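Local coordinates for protein carbon monoxide oxidation system transcription regulator CooA-1 (Carboxydothermus hydrogenoformans, PDB 2FMY) that senses carbon monoxide through bound haem and, as a CRP-family transcription activator, probably switches on genes for carbon monoxide oxidation, at residues Arg57-Tyr62 against Arg83-Ala88; Glu18-Val23 against Pro110-Asn115; Leu168-Ile173 against Val200-Leu205; Arg28-Ser33 against Ile94-Ile99. All blocks are in the same frame, centred on the assembly; numbering follows the deposited sequence.

How the contacts relate
Contacts 1 and 4 are strand pairs in the two sheets of the haem-binding beta roll, their centres about 17 Å apart; they touch where Ala88 packs on Tyr32 and Ser33. Both reach the same haem, contact 1 through the propionate held by Arg83 and contact 4 through Ile99. Contact 2 ties the N-terminal segment to the long helix 111-135; its centre is about 17 Å from that of contact 4, and it closes a loop of chain within which contacts 1 and 4 are nested. Contact 3 stands apart in the helix-turn-helix domain, its centre about 37 Å from that of contact 1 and about 49 Å from that of contact 4.

Contact 1. Residues Arg57-Tyr62 against Arg83-Ala88; sequences RVYLAY and RAFIQA. With HEM (protoporphyrin IX containing Fe), chain E.
The ring of Tyr59 is covered on both faces. Its CG, placed between the backbone N and the carbonyl carbon (chi1 66°), sets the ring beside the neighbouring strand, where Phe85 CB sits over one face, displaced toward the rim and 3.7 Å from the centroid, a CH-pi contact. Over the centre of the opposite face stands Arg57 NH2, 3.6 Å above the Tyr59 plane. The rings of Tyr59 and Phe85 are near parallel (26°) but barely overlap, and Phe85 CD2 rests instead on Ala61 CB at 3.6 Å. Arg57 NH2 also donates to Gln87 OE1 (3.2 Å), which lies near the guanidinium plane. A leucine in place of Tyr59 would probably leave both Phe85 CB and the Arg57 guanidinium without the flat surface they share.

Arg57, Tyr59, Phe85 and Gln87 share one face of two antiparallel strands in the beta roll of the cyclic nucleotide-binding fold. Arg57-Gln87 and Tyr59-Phe85 are the hydrogen-bonded pairs between the two strands, with Phe85 N to Tyr59 O at 2.8 Å. Val58, paired with Ile86 on the other face, sets CG1 against Ala84 CB at 3.7 Å.

Farther out, Glu66 forms a salt bridge with Arg57, and Lys35 O accepts from Gln87 NE2. Before strand 85-88, Arg83 holds a haem propionate: its N and NE donate to O1D, NE at 2.9 Å, while NH2 serves O2D. Arg83 NH1 turns to Asp190 and Thr129 of the second subunit.

Contact 2. Residues Glu18-Val23 against Pro110-Asn115; sequences EEYSGV and PAFSLN
Phe112 brings CE1 up to the edge of the Tyr20 ring, near its plane and 4.0 Å from Tyr20 CE2. The Tyr20 and Phe112 side chains run antiparallel past one another and meet at their rims, so this is not a stack. Each ring has a further aromatic neighbour: Phe109 meets Tyr20 with planes at about 55°, and Phe102 meets Phe112 nearly at right angles. Val23 and Phe112 point at each other, and one methyl of Val23 touches the ring, CG1 to Phe112 CZ 3.8 Å; CG1 lies anti to the Val23 backbone nitrogen (chi1 -180°), which extends it to the ring.

The polar link is made by the phenol oxygen. Ala111 N donates to Tyr20 OH at 3.0 Å in a fairly straight bond (160°), and Ala111 CB lies close by, 3.2 Å from the same Tyr20 OH. Pro110 CD, 3.5 Å from Tyr20 OH, borders the oxygen as well. Ala111 belongs to helix 111-135, the long dimerisation helix of the CRP fold, so the bond ties the N-terminal segment directly to the backbone of that helix. A phenylalanine in place of Tyr20 would probably leave the Ala111 amide without this acceptor.

Around the apolar side of the contact, Leu15 and Ile105 each pack on both Val23 and Phe112, bringing helix 99-108 into the same cluster. Leu11 and Val14 of helix 11-14 also pack on Ala111, while Ser113 OG is hydrogen-bonded to Ser113 OG of the second subunit.

Contact 3. Residues Leu168-Ile173 against Val200-Leu205; sequences LNTEEI and VNQRTL
Gln202 OE1 accepts from Thr170 N at 3.1 Å, in the carbonyl plane and on a lone pair. Thr170 OG1 lies equally near, 3.1 Å from Gln202 OE1. Two waters extend the join: one donates to Gln202 O and is also hydrogen-bonded to Thr170 OG1, the other donates to Gln202 OE1 while accepting from Glu171 N at 3.1 Å. Two successive amides at the start of helix 170-177 are thus served from the 200-205 segment, one directly and one through water.

The next is satisfied from within. Asn169, with CG between its backbone N and carbonyl carbon (chi1 70°), turns OD1 back to accept from Glu172 N at 3.0 Å. Glu172 reciprocates: its OE1 accepts from Asn169 N through the anti lone pair at 3.0 Å, and the two make a capping box. Arg203 reaches alongside, one face of its guanidinium over Asn169 CB and its CG 3.4 Å from Leu168 O. Glu172 OE1 lies well out of the guanidinium plane, 4.0 Å from Arg203 NH2, so no N-H points at it and any attraction is probably long-range and electrostatic. The turn carrying Gln202 is itself shaped by Asn201 OD1, which accepts from Arg203 N in an Asx turn.

Here the capped start of helix 170-177, followed by helix 181-193, meets the turn between strands 197-199 and 204-207, the hairpin wing of the winged helix-turn-helix DNA-binding domain of CRP relatives.

Contact 4. Residues Arg28-Ser33 against Ile94-Ile99; sequences REQRYS and ILYTDI. With HEM (protoporphyrin IX containing Fe), chain E.
With CG set between its backbone N and carbonyl carbon (chi1 68°), Tyr96 swings its ring across to strand 28-32, where Arg28 CB lies over one face, 4.1 Å from the centroid, in a CH-pi contact. The Arg28 chain then bends at chi3 and carries a guanidinium face over the Tyr96 hydroxyl, NH1 to OH 3.5 Å. Gln30 stands beside the same ring, OE1 3.8 Å from Tyr96 CE2. Ile94 has a like chi1, which directs CD1 to the edge of the Tyr32 ring at CE2, 3.6 Å away.

Beneath these side chains the strands pair antiparallel in the outer part of a beta-roll sheet: Arg28 with Tyr96 and Gln30 with Ile94 are hydrogen-bonded pairs, Tyr96 N to Arg28 O at 2.8 Å. On the other face Glu29 CG lies along Leu95 CD2 at 3.6 Å, and the Glu29 carboxylate pairs with Lys52. Beyond the pairing, Asp98 caps helix 99-108 and Ile99 CD1 packs on the haem, 3.6 Å from C2B.

Backbone bonds and carbon surfaces therefore carry the pairing; the hydroxyl of Tyr96 lies over a face of the Arg28 guanidinium and not in its plane, so any attraction there is probably a weak electrostatic one.

Contact 1. Residues Arg57-Tyr62 against Arg83-Ala88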
# COMPACT_ATOMS: atom_id res chain seq x y z
N ARG A 57 -13.76 7.66 6.18
CA ARG A 57 -13.12 6.37 6.29
C ARG A 57 -12.92 5.75 4.91
O ARG A 57 -13.88 5.65 4.12
CB ARG A 57 -13.95 5.43 7.17
CG ARG A 57 -13.26 4.09 7.43
CD ARG A 57 -13.93 3.31 8.54
NE ARG A 57 -15.25 2.80 8.15
CZ ARG A 57 -15.51 1.53 7.86
NH1 ARG A 57 -14.55 0.61 7.89
NH2 ARG A 57 -16.75 1.18 7.53
N VAL A 58 -11.68 5.37 4.62
CA VAL A 58 -11.34 4.60 3.43
C VAL A 58 -11.16 3.14 3.87
O VAL A 58 -10.38 2.85 4.78
CB VAL A 58 -10.05 5.13 2.75
CG1 VAL A 58 -9.74 4.34 1.47
CG2 VAL A 58 -10.18 6.64 2.44
N TYR A 59 -11.91 2.24 3.24
CA TYR A 59 -11.93 0.83 3.66
C TYR A 59 -12.20 -0.18 2.55
O TYR A 59 -12.75 0.15 1.51
CB TYR A 59 -12.94 0.64 4.81
CG TYR A 59 -14.38 0.87 4.43
CD1 TYR A 59 -14.88 2.16 4.25
CD2 TYR A 59 -15.25 -0.21 4.26
CE1 TYR A 59 -16.22 2.37 3.90
CE2 TYR A 59 -16.58 -0.01 3.91
CZ TYR A 59 -17.06 1.28 3.74
OH TYR A 59 -18.37 1.46 3.40
N LEU A 60 -11.79 -1.42 2.80
CA LEU A 60 -12.10 -2.55 1.92
C LEU A 60 -13.27 -3.28 2.54
O LEU A 60 -13.30 -3.44 3.76
CB LEU A 60 -10.92 -3.51 1.83
CG LEU A 60 -9.58 -3.05 1.25
CD1 LEU A 60 -8.53 -4.15 1.47
CD2 LEU A 60 -9.70 -2.71 -0.23
N ALA A 61 -14.22 -3.69 1.71
CA ALA A 61 -15.42 -4.37 2.21
C ALA A 61 -15.62 -5.73 1.55
O ALA A 61 -15.57 -5.86 0.32
CB ALA A 61 -16.67 -3.51 2.02
N TYR A 62 -15.83 -6.73 2.40
CA TYR A 62 -16.16 -8.09 1.98
C TYR A 62 -17.48 -8.44 2.66
O TYR A 62 -17.96 -7.68 3.52
CB TYR A 62 -15.03 -9.06 2.34
CG TYR A 62 -13.66 -8.61 1.84
CD1 TYR A 62 -12.77 -7.93 2.67
CD2 TYR A 62 -13.26 -8.85 0.52
CE1 TYR A 62 -11.52 -7.50 2.21
CE2 TYR A 62 -12.02 -8.43 0.04
CZ TYR A 62 -11.16 -7.76 0.89
OH TYR A 62 -9.93 -7.34 0.43
N ARG A 83 -9.92 0.69 -5.42
CA ARG A 83 -10.82 -0.42 -5.11
C ARG A 83 -11.45 -0.36 -3.70
O ARG A 83 -12.02 -1.35 -3.23
CB ARG A 83 -10.09 -1.75 -5.31
CG ARG A 83 -10.02 -2.19 -6.78
CD ARG A 83 -8.95 -3.25 -6.98
NE ARG A 83 -7.61 -2.69 -6.81
CZ ARG A 83 -6.49 -3.42 -6.75
NH1 ARG A 83 -6.53 -4.75 -6.82
NH2 ARG A 83 -5.32 -2.81 -6.60
N ALA A 84 -11.39 0.79 -3.05
CA ALA A 84 -11.92 0.94 -1.70
C ALA A 84 -13.26 1.69 -1.66
O ALA A 84 -13.59 2.44 -2.58
CB ALA A 84 -10.90 1.66 -0.82
N PHE A 85 -14.03 1.44 -0.60
CA PHE A 85 -15.22 2.21 -0.31
C PHE A 85 -14.82 3.45 0.51
O PHE A 85 -13.77 3.46 1.18
CB PHE A 85 -16.25 1.38 0.47
CG PHE A 85 -16.90 0.29 -0.35
CD1 PHE A 85 -18.16 0.49 -0.92
CD2 PHE A 85 -16.27 -0.94 -0.54
CE1 PHE A 85 -18.78 -0.50 -1.67
CE2 PHE A 85 -16.89 -1.95 -1.29
CZ PHE A 85 -18.15 -1.73 -1.85
N ILE A 86 -15.64 4.50 0.42
CA ILE A 86 -15.35 5.76 1.10
C ILE A 86 -16.61 6.23 1.80
O ILE A 86 -17.63 6.48 1.16
CB ILE A 86 -14.80 6.83 0.11
CG1 ILE A 86 -13.47 6.36 -0.51
CG2 ILE A 86 -14.61 8.17 0.79
CD1 ILE A 86 -12.97 7.24 -1.65
N GLN A 87 -16.55 6.32 3.14
CA GLN A 87 -17.72 6.63 3.96
C GLN A 87 -17.45 7.81 4.88
O GLN A 87 -16.35 7.94 5.42
CB GLN A 87 -18.10 5.40 4.79
CG GLN A 87 -19.34 5.56 5.67
CD GLN A 87 -19.61 4.31 6.50
OE1 GLN A 87 -18.70 3.71 7.05
NE2 GLN A 87 -20.88 3.94 6.60
N ALA A 88 -18.47 8.66 5.07
CA ALA A 88 -18.40 9.78 6.01
C ALA A 88 -18.60 9.27 7.43
O ALA A 88 -19.62 8.65 7.74
CB ALA A 88 -19.45 10.83 5.66
CHA HEM E . -4.35 4.36 -9.43
CHB HEM E . -3.60 8.28 -12.17
CHC HEM E . -4.50 11.11 -8.30
CHD HEM E . -4.27 7.19 -5.42
C1A HEM E . -4.13 5.16 -10.52
C2A HEM E . -4.03 4.73 -11.91
C3A HEM E . -3.82 5.82 -12.68
C4A HEM E . -3.79 6.97 -11.80
CMA HEM E . -3.66 5.83 -14.23
CAA HEM E . -4.13 3.26 -12.39
CBA HEM E . -2.68 2.76 -12.43
CGA HEM E . -2.53 1.43 -13.12
O1A HEM E . -2.90 1.30 -14.32
O2A HEM E . -2.02 0.49 -12.46
C1B HEM E . -3.73 9.39 -11.35
C2B HEM E . -3.49 10.76 -11.75
C3B HEM E . -3.74 11.55 -10.68
C4B HEM E . -4.15 10.70 -9.57
CMB HEM E . -3.03 11.17 -13.17
CAB HEM E . -3.61 13.08 -10.58
CBB HEM E . -3.79 13.88 -11.63
C1C HEM E . -4.56 10.31 -7.17
C2C HEM E . -4.86 10.72 -5.81
C3C HEM E . -4.79 9.64 -5.01
C4C HEM E . -4.44 8.50 -5.84
CMC HEM E . -5.22 12.16 -5.37
CAC HEM E . -5.03 9.56 -3.49
CBC HEM E . -4.23 10.22 -2.64
C1D HEM E . -4.32 6.05 -6.20
C2D HEM E . -4.39 4.68 -5.72
C3D HEM E . -4.40 3.81 -6.98
C4D HEM E . -4.36 4.72 -8.09
CMD HEM E . -4.42 4.20 -4.26
CAD HEM E . -4.49 2.27 -7.02
CBD HEM E . -5.98 1.97 -6.91
CGD HEM E . -6.26 0.50 -6.75
O1D HEM E . -7.39 0.16 -6.34
O2D HEM E . -5.37 -0.33 -7.06
NA HEM E . -3.98 6.54 -10.50
NB HEM E . -4.14 9.39 -10.03
NC HEM E . -4.32 8.96 -7.14
ND HEM E . -4.30 6.01 -7.59
FE HEM E . -4.26 7.67 -8.78

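Contact 2. Residues Glu18-Val23 against Pro110-Asn115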
# COMPACT_ATOMS: atom_id res chain seq x y z
N GLU A 18 -1.80 33.63 -1.26
CA GLU A 18 -1.77 34.33 -2.55
C GLU A 18 -1.24 33.48 -3.70
O GLU A 18 -1.79 33.52 -4.80
CB GLU A 18 -0.94 35.62 -2.44
CG GLU A 18 -1.61 36.72 -1.63
CD GLU A 18 -3.06 36.93 -2.03
OE1 GLU A 18 -3.95 36.73 -1.18
OE2 GLU A 18 -3.31 37.27 -3.21
N GLU A 19 -0.19 32.71 -3.45
CA GLU A 19 0.47 31.89 -4.46
C GLU A 19 -0.49 30.85 -5.05
O GLU A 19 -0.32 30.41 -6.19
CB GLU A 19 1.69 31.20 -3.84
CG GLU A 19 2.62 30.50 -4.84
CD GLU A 19 3.85 29.88 -4.19
OE1 GLU A 19 4.98 30.38 -4.45
OE2 GLU A 19 3.69 28.92 -3.41
N TYR A 20 -1.49 30.48 -4.26
CA TYR A 20 -2.49 29.47 -4.62
C TYR A 20 -3.82 30.09 -5.06
O TYR A 20 -4.83 29.41 -5.06
CB TYR A 20 -2.72 28.52 -3.43
CG TYR A 20 -1.66 27.43 -3.29
CD1 TYR A 20 -0.32 27.76 -3.11
CD2 TYR A 20 -2.01 26.08 -3.34
CE1 TYR A 20 0.65 26.79 -2.98
CE2 TYR A 20 -1.05 25.09 -3.20
CZ TYR A 20 0.29 25.46 -3.04
OH TYR A 20 1.26 24.50 -2.90
N SER A 21 -3.83 31.38 -5.42
CA SER A 21 -5.06 32.03 -5.89
C SER A 21 -5.59 31.28 -7.11
O SER A 21 -4.80 30.80 -7.93
CB SER A 21 -4.81 33.50 -6.25
OG SER A 21 -4.32 34.23 -5.14
N GLY A 22 -6.91 31.17 -7.21
CA GLY A 22 -7.54 30.47 -8.34
C GLY A 22 -7.74 28.97 -8.22
O GLY A 22 -8.60 28.40 -8.88
N VAL A 23 -6.95 28.31 -7.36
CA VAL A 23 -7.02 26.84 -7.24
C VAL A 23 -8.35 26.36 -6.65
O VAL A 23 -8.95 25.41 -7.14
CB VAL A 23 -5.83 26.27 -6.44
CG1 VAL A 23 -5.92 24.73 -6.34
CG2 VAL A 23 -4.53 26.66 -7.08
N PRO A 110 2.85 22.50 -5.20
CA PRO A 110 3.55 21.40 -4.51
C PRO A 110 2.91 20.86 -3.23
O PRO A 110 3.17 19.72 -2.86
CB PRO A 110 4.92 22.00 -4.17
CG PRO A 110 5.07 23.16 -5.12
CD PRO A 110 3.69 23.71 -5.26
N ALA A 111 2.10 21.66 -2.54
CA ALA A 111 1.47 21.21 -1.30
C ALA A 111 0.58 19.98 -1.49
O ALA A 111 0.44 19.17 -0.58
CB ALA A 111 0.68 22.33 -0.65
N PHE A 112 -0.03 19.86 -2.67
CA PHE A 112 -0.94 18.73 -2.93
C PHE A 112 -0.19 17.40 -2.92
O PHE A 112 -0.62 16.47 -2.25
CB PHE A 112 -1.73 18.91 -4.24
CG PHE A 112 -2.83 19.95 -4.16
CD1 PHE A 112 -2.57 21.28 -4.48
CD2 PHE A 112 -4.11 19.60 -3.76
CE1 PHE A 112 -3.58 22.24 -4.40
CE2 PHE A 112 -5.14 20.56 -3.69
CZ PHE A 112 -4.87 21.88 -4.02
N SER A 113 0.92 17.30 -3.63
CA SER A 113 1.64 16.03 -3.66
C SER A 113 2.26 15.68 -2.30
O SER A 113 2.38 14.50 -1.97
CB SER A 113 2.70 16.02 -4.76
OG SER A 113 3.69 16.98 -4.49
N LEU A 114 2.63 16.69 -1.51
CA LEU A 114 3.15 16.43 -0.17
C LEU A 114 2.09 15.81 0.75
O LEU A 114 2.41 14.95 1.56
CB LEU A 114 3.76 17.69 0.48
CG LEU A 114 5.03 18.26 -0.14
CD1 LEU A 114 5.42 19.58 0.51
CD2 LEU A 114 6.20 17.25 -0.11
N ASN A 115 0.84 16.26 0.60
CA ASN A 115 -0.27 15.70 1.37
C ASN A 115 -0.61 14.30 0.90
O ASN A 115 -0.96 13.45 1.70
CB ASN A 115 -1.55 16.56 1.31
CG ASN A 115 -2.73 15.88 2.00
OD1 ASN A 115 -3.52 15.17 1.36
ND2 ASN A 115 -2.81 16.02 3.32

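Contact 3. Residues Leu168-Ile173 against Val200-Leu205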
# COMPACT_ATOMS: atom_id res chain seq x y z
N LEU A 168 9.81 -14.94 29.12
CA LEU A 168 10.24 -15.77 28.00
C LEU A 168 10.85 -14.88 26.92
O LEU A 168 10.42 -13.74 26.74
CB LEU A 168 9.05 -16.56 27.43
CG LEU A 168 8.31 -17.55 28.36
CD1 LEU A 168 7.08 -18.14 27.69
CD2 LEU A 168 9.23 -18.65 28.86
N ASN A 169 11.87 -15.40 26.24
CA ASN A 169 12.42 -14.71 25.07
C ASN A 169 11.62 -15.07 23.81
O ASN A 169 10.68 -15.87 23.90
CB ASN A 169 13.94 -14.94 24.93
CG ASN A 169 14.31 -16.37 24.52
OD1 ASN A 169 13.54 -17.08 23.87
ND2 ASN A 169 15.52 -16.78 24.88
N THR A 170 11.96 -14.48 22.67
CA THR A 170 11.15 -14.60 21.45
C THR A 170 11.01 -16.05 20.97
O THR A 170 9.92 -16.47 20.58
CB THR A 170 11.68 -13.70 20.31
OG1 THR A 170 11.86 -12.36 20.82
CG2 THR A 170 10.70 -13.65 19.13
N GLU A 171 12.10 -16.82 21.03
CA GLU A 171 12.07 -18.24 20.69
C GLU A 171 11.16 -19.06 21.62
O GLU A 171 10.40 -19.91 21.15
CB GLU A 171 13.48 -18.85 20.70
CG GLU A 171 14.14 -18.95 19.32
CD GLU A 171 13.47 -19.95 18.37
OE1 GLU A 171 12.53 -20.68 18.78
OE2 GLU A 171 13.89 -20.02 17.19
N GLU A 172 11.25 -18.80 22.92
CA GLU A 172 10.45 -19.52 23.90
C GLU A 172 8.95 -19.22 23.76
O GLU A 172 8.12 -20.14 23.90
CB GLU A 172 10.93 -19.23 25.32
CG GLU A 172 12.21 -19.96 25.71
CD GLU A 172 12.91 -19.35 26.91
OE1 GLU A 172 12.69 -18.16 27.21
OE2 GLU A 172 13.70 -20.07 27.57
N ILE A 173 8.62 -17.96 23.48
CA ILE A 173 7.24 -17.53 23.22
C ILE A 173 6.71 -18.26 21.99
O ILE A 173 5.61 -18.80 22.01
CB ILE A 173 7.13 -16.00 23.01
CG1 ILE A 173 7.53 -15.23 24.28
CG2 ILE A 173 5.70 -15.59 22.61
CD1 ILE A 173 7.91 -13.77 24.02
N VAL A 200 11.13 -3.42 24.87
CA VAL A 200 12.34 -3.04 25.60
C VAL A 200 13.49 -4.01 25.28
O VAL A 200 14.63 -3.59 25.07
CB VAL A 200 12.11 -2.97 27.14
CG1 VAL A 200 13.38 -2.54 27.88
CG2 VAL A 200 10.96 -2.02 27.49
N ASN A 201 13.16 -5.30 25.28
CA ASN A 201 14.07 -6.37 24.85
C ASN A 201 13.19 -7.57 24.51
O ASN A 201 11.99 -7.41 24.30
CB ASN A 201 15.10 -6.69 25.94
CG ASN A 201 14.48 -6.85 27.32
OD1 ASN A 201 13.51 -7.59 27.49
ND2 ASN A 201 15.03 -6.16 28.31
N GLN A 202 13.77 -8.77 24.49
CA GLN A 202 13.00 -9.97 24.13
C GLN A 202 11.97 -10.38 25.18
O GLN A 202 11.02 -11.10 24.86
CB GLN A 202 13.93 -11.14 23.83
CG GLN A 202 14.78 -10.93 22.57
CD GLN A 202 15.37 -12.22 22.07
OE1 GLN A 202 14.67 -13.21 21.88
NE2 GLN A 202 16.68 -12.22 21.84
N ARG A 203 12.14 -9.90 26.41
CA ARG A 203 11.37 -10.36 27.57
C ARG A 203 10.48 -9.29 28.20
O ARG A 203 9.61 -9.60 29.01
CB ARG A 203 12.32 -10.89 28.64
CG ARG A 203 13.04 -12.16 28.26
CD ARG A 203 13.73 -12.77 29.48
NE ARG A 203 14.22 -14.13 29.21
CZ ARG A 203 15.28 -14.40 28.46
NH1 ARG A 203 15.97 -13.41 27.90
NH2 ARG A 203 15.67 -15.66 28.27
N THR A 204 10.72 -8.03 27.84
CA THR A 204 10.06 -6.90 28.50
C THR A 204 9.39 -6.01 27.47
O THR A 204 10.00 -5.62 26.49
CB THR A 204 11.07 -6.08 29.34
OG1 THR A 204 11.75 -6.96 30.24
CG2 THR A 204 10.38 -4.99 30.14
N LEU A 205 8.11 -5.72 27.69
CA LEU A 205 7.36 -4.86 26.80
C LEU A 205 6.77 -3.73 27.59
O LEU A 205 6.46 -3.89 28.76
CB LEU A 205 6.20 -5.62 26.13
CG LEU A 205 6.44 -6.95 25.39
CD1 LEU A 205 5.13 -7.45 24.76
CD2 LEU A 205 7.57 -6.83 24.34
O HOH W 1 10.02 -10.92 22.47
O HOH W 2 14.93 -15.59 21.07

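Contact 4. Residues Arg28-Ser33 against Ile94-Ile99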
# COMPACT_ATOMS: atom_id res chain seq x y z
N ARG A 28 -15.67 21.93 -6.67
CA ARG A 28 -17.03 22.13 -6.20
C ARG A 28 -17.18 21.49 -4.82
O ARG A 28 -16.38 20.64 -4.45
CB ARG A 28 -18.04 21.55 -7.19
CG ARG A 28 -18.08 22.26 -8.54
CD ARG A 28 -18.75 21.40 -9.61
NE ARG A 28 -20.18 21.70 -9.78
CZ ARG A 28 -21.05 20.86 -10.34
NH1 ARG A 28 -20.66 19.66 -10.76
NH2 ARG A 28 -22.33 21.21 -10.46
N GLU A 29 -18.19 21.92 -4.08
CA GLU A 29 -18.47 21.40 -2.73
C GLU A 29 -19.62 20.41 -2.72
O GLU A 29 -20.61 20.60 -3.42
CB GLU A 29 -18.81 22.54 -1.78
CG GLU A 29 -17.62 23.12 -1.05
CD GLU A 29 -18.00 24.12 0.04
OE1 GLU A 29 -17.13 24.93 0.40
OE2 GLU A 29 -19.15 24.09 0.52
N GLN A 30 -19.47 19.35 -1.94
CA GLN A 30 -20.59 18.45 -1.65
C GLN A 30 -20.61 18.09 -0.17
O GLN A 30 -19.57 17.81 0.42
CB GLN A 30 -20.57 17.20 -2.52
CG GLN A 30 -21.94 16.52 -2.65
CD GLN A 30 -22.00 15.49 -3.78
OE1 GLN A 30 -21.30 15.60 -4.79
NE2 GLN A 30 -22.85 14.48 -3.62
N ARG A 31 -21.79 18.12 0.42
CA ARG A 31 -21.97 17.72 1.81
C ARG A 31 -22.46 16.28 1.89
O ARG A 31 -23.18 15.81 1.00
CB ARG A 31 -22.94 18.67 2.52
CG ARG A 31 -22.41 20.08 2.69
CD ARG A 31 -23.36 20.92 3.55
NE ARG A 31 -22.77 22.20 3.94
CZ ARG A 31 -23.30 23.04 4.83
NH1 ARG A 31 -24.45 22.74 5.43
NH2 ARG A 31 -22.69 24.18 5.11
N TYR A 32 -22.05 15.58 2.94
CA TYR A 32 -22.48 14.21 3.18
C TYR A 32 -22.85 14.09 4.64
O TYR A 32 -22.17 14.66 5.49
CB TYR A 32 -21.37 13.21 2.86
CG TYR A 32 -21.02 13.15 1.39
CD1 TYR A 32 -21.70 12.29 0.53
CD2 TYR A 32 -20.02 13.96 0.86
CE1 TYR A 32 -21.39 12.24 -0.83
CE2 TYR A 32 -19.69 13.92 -0.49
CZ TYR A 32 -20.38 13.06 -1.33
OH TYR A 32 -20.06 13.01 -2.66
N SER A 33 -23.92 13.35 4.92
CA SER A 33 -24.35 13.08 6.28
C SER A 33 -23.50 11.98 6.89
O SER A 33 -22.86 11.21 6.18
CB SER A 33 -25.83 12.67 6.31
OG SER A 33 -26.65 13.68 5.77
N ILE A 94 -16.82 17.94 1.36
CA ILE A 94 -15.65 17.74 0.50
C ILE A 94 -15.62 18.77 -0.62
O ILE A 94 -16.65 19.36 -0.98
CB ILE A 94 -15.58 16.29 -0.10
CG1 ILE A 94 -16.64 16.10 -1.21
CG2 ILE A 94 -15.64 15.23 1.00
CD1 ILE A 94 -16.51 14.82 -2.00
N LEU A 95 -14.41 18.99 -1.15
CA LEU A 95 -14.15 19.78 -2.33
C LEU A 95 -13.63 18.82 -3.38
O LEU A 95 -12.61 18.16 -3.16
CB LEU A 95 -13.07 20.83 -2.02
CG LEU A 95 -13.42 22.03 -1.15
CD1 LEU A 95 -12.19 22.63 -0.49
CD2 LEU A 95 -14.18 23.08 -1.95
N TYR A 96 -14.32 18.72 -4.52
CA TYR A 96 -13.98 17.75 -5.55
C TYR A 96 -13.80 18.40 -6.92
O TYR A 96 -14.48 19.36 -7.25
CB TYR A 96 -15.05 16.64 -5.63
CG TYR A 96 -16.41 17.09 -6.16
CD1 TYR A 96 -16.76 16.93 -7.51
CD2 TYR A 96 -17.35 17.67 -5.31
CE1 TYR A 96 -18.03 17.33 -8.00
CE2 TYR A 96 -18.60 18.09 -5.78
CZ TYR A 96 -18.94 17.92 -7.12
OH TYR A 96 -20.18 18.33 -7.55
N THR A 97 -12.88 17.85 -7.70
CA THR A 97 -12.65 18.26 -9.07
C THR A 97 -12.41 17.02 -9.92
O THR A 97 -12.00 15.99 -9.40
CB THR A 97 -11.43 19.25 -9.18
OG1 THR A 97 -11.45 19.91 -10.45
CG2 THR A 97 -10.12 18.51 -9.00
N ASP A 98 -12.66 17.12 -11.22
CA ASP A 98 -12.32 16.05 -12.13
C ASP A 98 -10.81 15.85 -12.12
O ASP A 98 -10.05 16.81 -12.03
CB ASP A 98 -12.79 16.39 -13.55
CG ASP A 98 -12.90 15.16 -14.44
OD1 ASP A 98 -11.85 14.65 -14.90
OD2 ASP A 98 -14.04 14.72 -14.69
N ILE A 99 -10.37 14.59 -12.21
CA ILE A 99 -8.95 14.25 -12.26
C ILE A 99 -8.16 15.01 -13.35
O ILE A 99 -6.96 15.25 -13.20
CB ILE A 99 -8.77 12.70 -12.44
CG1 ILE A 99 -7.33 12.26 -12.16
CG2 ILE A 99 -9.27 12.22 -13.83
CD1 ILE A 99 -7.07 10.78 -12.37
CHA HEM E . -4.35 4.36 -9.43
CHB HEM E . -3.60 8.28 -12.17
CHC HEM E . -4.50 11.11 -8.30
CHD HEM E . -4.27 7.19 -5.42
C1A HEM E . -4.13 5.16 -10.52
C2A HEM E . -4.03 4.73 -11.91
C3A HEM E . -3.82 5.82 -12.68
C4A HEM E . -3.79 6.97 -11.80
CMA HEM E . -3.66 5.83 -14.23
CAA HEM E . -4.13 3.26 -12.39
CBA HEM E . -2.68 2.76 -12.43
CGA HEM E . -2.53 1.43 -13.12
O1A HEM E . -2.90 1.30 -14.32
O2A HEM E . -2.02 0.49 -12.46
C1B HEM E . -3.73 9.39 -11.35
C2B HEM E . -3.49 10.76 -11.75
C3B HEM E . -3.74 11.55 -10.68
C4B HEM E . -4.15 10.70 -9.57
CMB HEM E . -3.03 11.17 -13.17
CAB HEM E . -3.61 13.08 -10.58
CBB HEM E . -3.79 13.88 -11.63
C1C HEM E . -4.56 10.31 -7.17
C2C HEM E . -4.86 10.72 -5.81
C3C HEM E . -4.79 9.64 -5.01
C4C HEM E . -4.44 8.50 -5.84
CMC HEM E . -5.22 12.16 -5.37
CAC HEM E . -5.03 9.56 -3.49
CBC HEM E . -4.23 10.22 -2.64
C1D HEM E . -4.32 6.05 -6.20
C2D HEM E . -4.39 4.68 -5.72
C3D HEM E . -4.40 3.81 -6.98
C4D HEM E . -4.36 4.72 -8.09
CMD HEM E . -4.42 4.20 -4.26
CAD HEM E . -4.49 2.27 -7.02
CBD HEM E . -5.98 1.97 -6.91
CGD HEM E . -6.26 0.50 -6.75
O1D HEM E . -7.39 0.16 -6.34
O2D HEM E . -5.37 -0.33 -7.06
NA HEM E . -3.98 6.54 -10.50
NB HEM E . -4.14 9.39 -10.03
NC HEM E . -4.32 8.96 -7.14
ND HEM E . -4.30 6.01 -7.59
FE HEM E . -4.26 7.67 -8.78